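PDB 3SFT: protein-glutamate methylesterase/protein-glutamine glutaminase from Thermotoga maritima, which probably demethylates specific methylglutamates of chemoreceptors and deamidates specific glutamines to glutamate in bacterial chemotaxis. Local coordinates for residues P27-N32 / S59-K64; L86-Q91 / E121-K126; A129-G134 / F164-S169. All blocks are in the same frame, centred on the assembly; numbering follows the deposited sequence.

Interaction 1: P27-N32 / S59-K64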
# COMPACT_ATOMS: atom_id res chain seq x y z
N PRO A 27 0.29 -11.52 -7.17
CA PRO A 27 0.09 -12.52 -8.22
C PRO A 27 -1.23 -13.29 -8.10
O PRO A 27 -1.68 -13.89 -9.07
CB PRO A 27 1.28 -13.46 -8.04
CG PRO A 27 2.34 -12.56 -7.47
CD PRO A 27 1.55 -11.79 -6.45
N ASN A 28 -1.84 -13.25 -6.92
CA ASN A 28 -3.09 -13.97 -6.67
C ASN A 28 -4.36 -13.11 -6.74
O ASN A 28 -5.38 -13.44 -6.14
CB ASN A 28 -3.01 -14.71 -5.34
CG ASN A 28 -1.82 -15.67 -5.27
OD1 ASN A 28 -1.12 -15.73 -4.27
ND2 ASN A 28 -1.59 -16.40 -6.36
N LEU A 29 -4.28 -12.00 -7.46
CA LEU A 29 -5.43 -11.11 -7.64
C LEU A 29 -5.83 -11.14 -9.11
O LEU A 29 -4.97 -11.17 -9.99
CB LEU A 29 -5.10 -9.69 -7.19
CG LEU A 29 -4.91 -9.51 -5.67
CD1 LEU A 29 -4.48 -8.08 -5.36
CD2 LEU A 29 -6.20 -9.84 -4.94
N PRO A 30 -7.14 -11.13 -9.40
CA PRO A 30 -7.64 -11.16 -10.78
C PRO A 30 -7.33 -9.90 -11.57
O PRO A 30 -7.19 -8.82 -11.01
CB PRO A 30 -9.14 -11.35 -10.58
CG PRO A 30 -9.40 -10.57 -9.31
CD PRO A 30 -8.25 -11.01 -8.44
N LYS A 31 -7.22 -10.06 -12.89
CA LYS A 31 -6.94 -8.96 -13.79
C LYS A 31 -8.00 -7.86 -13.67
O LYS A 31 -7.70 -6.68 -13.80
CB LYS A 31 -6.87 -9.47 -15.24
CG LYS A 31 -6.56 -8.41 -16.28
CD LYS A 31 -6.53 -9.00 -17.68
CE LYS A 31 -6.23 -7.93 -18.71
NZ LYS A 31 -6.25 -8.47 -20.10
N ASN A 32 -9.24 -8.27 -13.39
CA ASN A 32 -10.35 -7.33 -13.26
C ASN A 32 -10.60 -6.80 -11.83
O ASN A 32 -11.71 -6.36 -11.53
CB ASN A 32 -11.64 -7.94 -13.82
CG ASN A 32 -12.15 -9.12 -12.99
OD1 ASN A 32 -11.52 -9.53 -12.02
ND2 ASN A 32 -13.31 -9.65 -13.38
N SER A 59 2.05 -11.56 -12.35
CA SER A 59 0.66 -11.15 -12.08
C SER A 59 -0.20 -10.87 -13.31
O SER A 59 0.31 -10.57 -14.39
CB SER A 59 0.66 -9.89 -11.19
OG SER A 59 1.50 -10.04 -10.07
N GLU A 60 -1.51 -10.96 -13.12
CA GLU A 60 -2.46 -10.68 -14.19
C GLU A 60 -2.68 -9.17 -14.24
O GLU A 60 -2.95 -8.61 -15.30
CB GLU A 60 -3.78 -11.41 -13.98
CG GLU A 60 -3.72 -12.89 -14.35
CD GLU A 60 -3.27 -13.10 -15.80
OE1 GLU A 60 -4.04 -12.74 -16.72
OE2 GLU A 60 -2.15 -13.61 -16.00
N LEU A 61 -2.57 -8.52 -13.08
CA LEU A 61 -2.72 -7.07 -12.98
C LEU A 61 -1.47 -6.43 -13.58
O LEU A 61 -0.40 -7.04 -13.60
CB LEU A 61 -2.83 -6.64 -11.51
CG LEU A 61 -4.10 -7.01 -10.72
CD1 LEU A 61 -3.87 -6.78 -9.23
CD2 LEU A 61 -5.28 -6.18 -11.21
N THR A 62 -1.60 -5.21 -14.07
CA THR A 62 -0.46 -4.51 -14.65
C THR A 62 0.28 -3.78 -13.54
O THR A 62 -0.26 -2.86 -12.92
CB THR A 62 -0.90 -3.51 -15.74
OG1 THR A 62 -1.60 -4.22 -16.77
CG2 THR A 62 0.32 -2.81 -16.35
N VAL A 63 1.52 -4.20 -13.28
CA VAL A 63 2.33 -3.60 -12.24
C VAL A 63 3.37 -2.66 -12.83
O VAL A 63 4.17 -3.05 -13.68
CB VAL A 63 3.04 -4.66 -11.38
CG1 VAL A 63 3.76 -4.00 -10.21
CG2 VAL A 63 2.04 -5.70 -10.87
N LYS A 64 3.37 -1.42 -12.35
CA LYS A 64 4.30 -0.42 -12.85
C LYS A 64 4.63 0.56 -11.74
O LYS A 64 4.00 0.56 -10.68
CB LYS A 64 3.69 0.34 -14.03
CG LYS A 64 2.46 1.18 -13.67
CD LYS A 64 1.81 1.82 -14.90
CE LYS A 64 2.70 2.87 -15.53
NZ LYS A 64 2.94 4.00 -14.59
O HOH W 1 -2.57 -10.25 -10.58
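Pro27 meets Ser59 where the loop 27-32 first comes alongside 59-64. The Ser59 OG stands 3.4 Å from the Pro27 CA and beside the pyrrolidine ring, but the proline nitrogen has no hydrogen to offer it. The hydroxyl is hydrogen-bonded to Leu55 O of helix 48-58, so its approach to Pro27 is one of packing.

Leu29 joins the contact in two ways. Its CB lies 3.8 Å from Leu61 CD1, with the two leucine side chains crossing at a slant. Its carbonyl works through a water: Leu29 O accepts a hydrogen bond of 2.6 Å from water 1, and the same water accepts one from Leu61 N at 3.0 Å. Two backbones that share no direct hydrogen bond are thus tied by a single solvent molecule. Leu29 also packs on Pro186 and Ile190 of helix 185-192.

The other branch of Leu61 reaches the next turn of the loop. Its CG lies anti to the carbonyl carbon (chi1 -69°), and from there CD2 comes within 3.3 Å of Pro30 O and 3.6 Å of Lys31 O, a methyl resting against two carbonyl oxygens on the same side. Lys31 then lies over Glu60: Lys31 CB is 3.9 Å from Glu60 CB, and the aliphatic root of the lysine also runs beside the Glu60 carbonyl. Beyond CG the lysine chain is fully extended and leads away, leaving NZ 5.9 Å from Glu60 OE1, opposite charges that may attract weakly, though the charged atoms are not in contact.

Leu61 also touches Val77. The example is that of a doubly wound alpha/beta domain, in which the connection from helix 18-22 to strand 37-41 packs against the lead-in to 62-65, an outermost strand of the parallel sheet.

Interaction 2: L86-Q91 / E121-K126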
# COMPACT_ATOMS: atom_id res chain seq x y z
N LEU A 86 4.87 9.60 -2.20
CA LEU A 86 3.83 9.47 -3.22
C LEU A 86 2.48 9.98 -2.72
O LEU A 86 1.84 9.36 -1.86
CB LEU A 86 3.71 8.01 -3.66
CG LEU A 86 2.69 7.72 -4.76
CD1 LEU A 86 3.09 8.46 -6.04
CD2 LEU A 86 2.63 6.22 -5.01
N GLY A 87 2.04 11.11 -3.27
CA GLY A 87 0.77 11.67 -2.87
C GLY A 87 -0.34 11.31 -3.83
O GLY A 87 -0.09 10.74 -4.90
N LEU A 88 -1.57 11.58 -3.41
CA LEU A 88 -2.76 11.35 -4.22
C LEU A 88 -3.62 12.61 -4.11
O LEU A 88 -3.68 13.22 -3.04
CB LEU A 88 -3.57 10.14 -3.74
CG LEU A 88 -3.05 8.75 -4.12
CD1 LEU A 88 -2.08 8.25 -3.07
CD2 LEU A 88 -4.21 7.80 -4.26
N LYS A 89 -4.22 13.02 -5.21
CA LYS A 89 -5.07 14.21 -5.22
C LYS A 89 -6.30 13.97 -6.07
O LYS A 89 -6.24 13.30 -7.11
CB LYS A 89 -4.29 15.43 -5.74
CG LYS A 89 -3.76 15.27 -7.16
CD LYS A 89 -2.82 16.41 -7.55
CE LYS A 89 -2.15 16.13 -8.88
NZ LYS A 89 -1.10 17.13 -9.19
N ALA A 90 -7.43 14.47 -5.59
CA ALA A 90 -8.70 14.32 -6.30
C ALA A 90 -8.95 15.57 -7.14
O ALA A 90 -8.86 16.70 -6.64
CB ALA A 90 -9.84 14.11 -5.32
N GLN A 91 -9.21 15.37 -8.43
CA GLN A 91 -9.47 16.48 -9.34
C GLN A 91 -10.56 16.10 -10.32
O GLN A 91 -10.44 15.11 -11.03
CB GLN A 91 -8.19 16.85 -10.12
CG GLN A 91 -7.10 17.53 -9.28
CD GLN A 91 -5.80 17.71 -10.05
OE1 GLN A 91 -5.32 16.78 -10.71
NE2 GLN A 91 -5.21 18.89 -9.95
N GLU A 121 -8.02 10.61 3.19
CA GLU A 121 -8.75 11.86 3.09
C GLU A 121 -9.65 11.89 1.85
O GLU A 121 -10.73 12.49 1.87
CB GLU A 121 -7.77 13.02 3.07
CG GLU A 121 -8.30 14.31 3.67
CD GLU A 121 -7.19 15.31 3.99
OE1 GLU A 121 -6.09 14.87 4.43
OE2 GLU A 121 -7.41 16.52 3.80
N ILE A 122 -9.21 11.22 0.78
CA ILE A 122 -9.96 11.17 -0.47
C ILE A 122 -11.01 10.06 -0.49
O ILE A 122 -12.18 10.31 -0.77
CB ILE A 122 -9.02 10.95 -1.69
CG1 ILE A 122 -8.05 12.13 -1.83
CG2 ILE A 122 -9.83 10.78 -2.96
CD1 ILE A 122 -7.05 11.95 -2.95
N TYR A 123 -10.57 8.83 -0.23
CA TYR A 123 -11.46 7.67 -0.24
C TYR A 123 -12.25 7.42 1.04
O TYR A 123 -13.24 6.69 1.03
CB TYR A 123 -10.67 6.42 -0.64
CG TYR A 123 -10.18 6.45 -2.07
CD1 TYR A 123 -10.88 5.80 -3.09
CD2 TYR A 123 -9.00 7.11 -2.41
CE1 TYR A 123 -10.43 5.82 -4.41
CE2 TYR A 123 -8.53 7.13 -3.72
CZ TYR A 123 -9.25 6.49 -4.71
OH TYR A 123 -8.79 6.51 -6.01
N LYS A 124 -11.80 8.00 2.15
CA LYS A 124 -12.46 7.85 3.44
C LYS A 124 -12.81 6.40 3.82
O LYS A 124 -11.93 5.54 3.84
CB LYS A 124 -13.68 8.77 3.54
CG LYS A 124 -13.31 10.25 3.52
CD LYS A 124 -14.52 11.13 3.78
CE LYS A 124 -14.13 12.61 3.85
NZ LYS A 124 -13.66 13.12 2.53
N SER A 125 -14.09 6.12 4.08
CA SER A 125 -14.50 4.77 4.47
C SER A 125 -14.20 3.69 3.42
O SER A 125 -14.20 2.51 3.73
CB SER A 125 -15.99 4.73 4.85
OG SER A 125 -16.83 4.83 3.72
N LYS A 126 -13.93 4.12 2.18
CA LYS A 126 -13.62 3.18 1.11
C LYS A 126 -12.12 2.89 0.99
O LYS A 126 -11.66 2.28 0.02
CB LYS A 126 -14.17 3.71 -0.23
CG LYS A 126 -15.69 3.89 -0.26
CD LYS A 126 -16.42 2.62 0.17
CE LYS A 126 -17.93 2.82 0.19
NZ LYS A 126 -18.49 3.04 -1.18
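The beta-hairpin formed by strands 85-91 and 94-100 rests, through Leu88 and Ala90, on Ile122 in the last turn of helix 112-123. It illustrates how a small antiparallel element can be fastened to a doubly wound alpha/beta core with no hydrogen bond across the contact: a branched aliphatic residue near a helix end is set against one face of a strand.

Both branches of Ile122 are used. CG1 stands anti to the carbonyl carbon (chi1 -63°) and CD1 continues in an extended line, so that this methyl is carried out to the strand backbone itself. There it lies 3.6 Å from Leu88 O, 3.7 Å from Ala90 N and 3.8 Å from Lys89 CA, pressed on the main chain between the two residues whose CB atoms point toward the helix. The side chains of those two residues complete the seat: Leu88 CB is 4.0 Å from the same CD1, and Ala90 CB meets the shorter branch, Ile122 CG2, at 4.1 Å. Lys89, between them, points its CB away from the helix.

Tyr123 adds a looser, oblique contact, its CE2 lying 4.4 Å from Leu88 CD2. Both Leu88 and Tyr123 also pack on Val95 of strand 94-100 and on Ile9 of strand 9-14; Leu88 thereby brings the hairpin to the main sheet, and Tyr123 does the same for the helix.

Past Tyr123 the chain turns sharply at Lys124, the first residue to leave helical backbone angles, with positive phi, and it folds its side chain back over the helix end: Lys124 NZ donates to Glu121 O at 3.1 Å, with a C=O...N angle of 160° and the nitrogen tilted 19° from the carbonyl plane.

Interaction 3: A129-G134 / F164-S169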
# COMPACT_ATOMS: atom_id res chain seq x y z
N ALA A 129 -6.21 -0.30 4.00
CA ALA A 129 -4.77 -0.25 4.25
C ALA A 129 -4.25 -1.65 4.58
O ALA A 129 -4.91 -2.41 5.29
CB ALA A 129 -4.45 0.70 5.40
N VAL A 130 -3.08 -1.98 4.04
CA VAL A 130 -2.46 -3.27 4.27
C VAL A 130 -1.02 -3.02 4.71
O VAL A 130 -0.21 -2.52 3.95
CB VAL A 130 -2.44 -4.15 2.99
CG1 VAL A 130 -1.88 -5.53 3.31
CG2 VAL A 130 -3.85 -4.29 2.42
N ILE A 131 -0.71 -3.36 5.96
CA ILE A 131 0.63 -3.15 6.49
C ILE A 131 1.33 -4.49 6.61
O ILE A 131 0.98 -5.33 7.43
CB ILE A 131 0.58 -2.42 7.85
CG1 ILE A 131 -0.22 -1.12 7.71
CG2 ILE A 131 1.99 -2.13 8.34
CD1 ILE A 131 0.30 -0.19 6.63
N LEU A 132 2.34 -4.66 5.77
CA LEU A 132 3.12 -5.89 5.71
C LEU A 132 4.40 -5.86 6.52
O LEU A 132 4.75 -4.84 7.14
CB LEU A 132 3.46 -6.21 4.25
CG LEU A 132 2.29 -6.24 3.27
CD1 LEU A 132 2.79 -6.61 1.87
CD2 LEU A 132 1.24 -7.24 3.75
N THR A 133 5.09 -6.99 6.48
CA THR A 133 6.37 -7.25 7.13
C THR A 133 7.33 -6.07 6.98
O THR A 133 7.32 -5.39 5.94
CB THR A 133 7.04 -8.49 6.47
OG1 THR A 133 8.36 -8.67 6.98
CG2 THR A 133 7.09 -8.33 4.95
N GLY A 134 8.14 -5.83 8.01
CA GLY A 134 9.09 -4.73 7.97
C GLY A 134 9.47 -4.18 9.32
O GLY A 134 8.77 -4.39 10.32
N PHE A 164 8.43 -8.82 12.05
CA PHE A 164 7.10 -8.48 12.56
C PHE A 164 7.17 -7.18 13.35
O PHE A 164 6.94 -7.17 14.55
CB PHE A 164 6.61 -9.62 13.46
CG PHE A 164 5.16 -9.52 13.84
CD1 PHE A 164 4.17 -9.35 12.88
CD2 PHE A 164 4.77 -9.66 15.18
CE1 PHE A 164 2.83 -9.32 13.23
CE2 PHE A 164 3.43 -9.64 15.53
CZ PHE A 164 2.46 -9.47 14.56
N GLY A 165 7.54 -6.09 12.68
CA GLY A 165 7.63 -4.81 13.35
C GLY A 165 6.50 -3.89 12.93
O GLY A 165 5.68 -3.50 13.76
N MET A 166 6.44 -3.57 11.64
CA MET A 166 5.40 -2.70 11.12
C MET A 166 3.98 -3.19 11.41
O MET A 166 3.15 -2.41 11.90
CB MET A 166 5.62 -2.41 9.62
CG MET A 166 6.84 -1.52 9.38
SD MET A 166 7.31 -1.18 7.66
CE MET A 166 5.92 -1.89 6.76
N PRO A 167 3.69 -4.48 11.15
CA PRO A 167 2.34 -4.98 11.43
C PRO A 167 2.05 -4.97 12.93
O PRO A 167 0.95 -4.60 13.36
CB PRO A 167 2.39 -6.42 10.91
CG PRO A 167 3.43 -6.36 9.82
CD PRO A 167 4.49 -5.51 10.46
N LYS A 168 3.04 -5.37 13.73
CA LYS A 168 2.87 -5.40 15.18
C LYS A 168 2.54 -4.02 15.74
O LYS A 168 1.68 -3.90 16.62
CB LYS A 168 4.13 -5.95 15.87
CG LYS A 168 3.96 -6.09 17.37
CD LYS A 168 5.01 -6.97 18.01
CE LYS A 168 6.20 -6.18 18.52
NZ LYS A 168 7.07 -7.04 19.39
N SER A 169 3.22 -2.99 15.25
CA SER A 169 2.99 -1.63 15.72
C SER A 169 1.55 -1.21 15.42
O SER A 169 0.91 -0.54 16.23
CB SER A 169 3.97 -0.67 15.06
OG SER A 169 3.68 0.67 15.43
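A buried contact between a glycine carbonyl and a helix start joins Gly134, in the loop leaving strand 127-131, to Met166, the first residue of helix 166-172. Gly134 O accepts a hydrogen bond from Met166 N at 2.8 Å, the N-H...O angle being 160°, with the donor above the carbonyl plane; a weak second bond comes from Gly165 N. Gly134 itself adopts backbone angles that call for glycine, and a beta carbon there would run into Met166 SD.

Met166 folds over this loop. Its CG is 3.6 Å from Gly134 O, its sulfur passes 4.0 Å from Gly134 CA, and a nearly eclipsed last torsion (chi3 8°) curls CE back to within 3.2 Å of Leu132 O. The ring of Pro167 meets the same oxygen from a widely different direction, CG at 3.4 Å. On the strand side, Ile131 CG2 touches Met166 CB at 3.9 Å.

The Met166 side chain is also about 4 Å from those of Ser15 and His42, predicted members of the active site, so the contact borders the probable catalytic centre. With an alanine in place of Met166, CG, SD and CE would be lost, which is likely to open a gap against Gly134 and Leu132 beside the predicted active site.

Thr133, hydrogen-bonded through OG1 to Thr16 O, ties the loop to the one after strand 9-14. Strand 127-131 runs between strands 9-14 and 152-156, Leu132 leans on Leu22 of helix 18-22, and helix 166-172 lies in the connection from strand 152-156 to strand 178-180.

How the interactions relate
The three contacts come in series along the chain, their centres 22 Å apart in every pairing, and together they illustrate how separate parts of the catalytic domain, the C-terminal part of CheB, are joined. Interactions 1 and 3 reach the same parallel sheet, one at its outermost strand 62-65 and the other at the interior strand 127-131; their nearest atoms are about 9 Å apart. Interaction 2 attaches the separate antiparallel hairpin, and helix 112-123 is followed, after a short turn, by strand 127-131, so interactions 2 and 3 adjoin in sequence although they lie on opposite sides of the chain's centre. Of the three, interaction 3 alone borders predicted catalytic residues; the other two are structural packing.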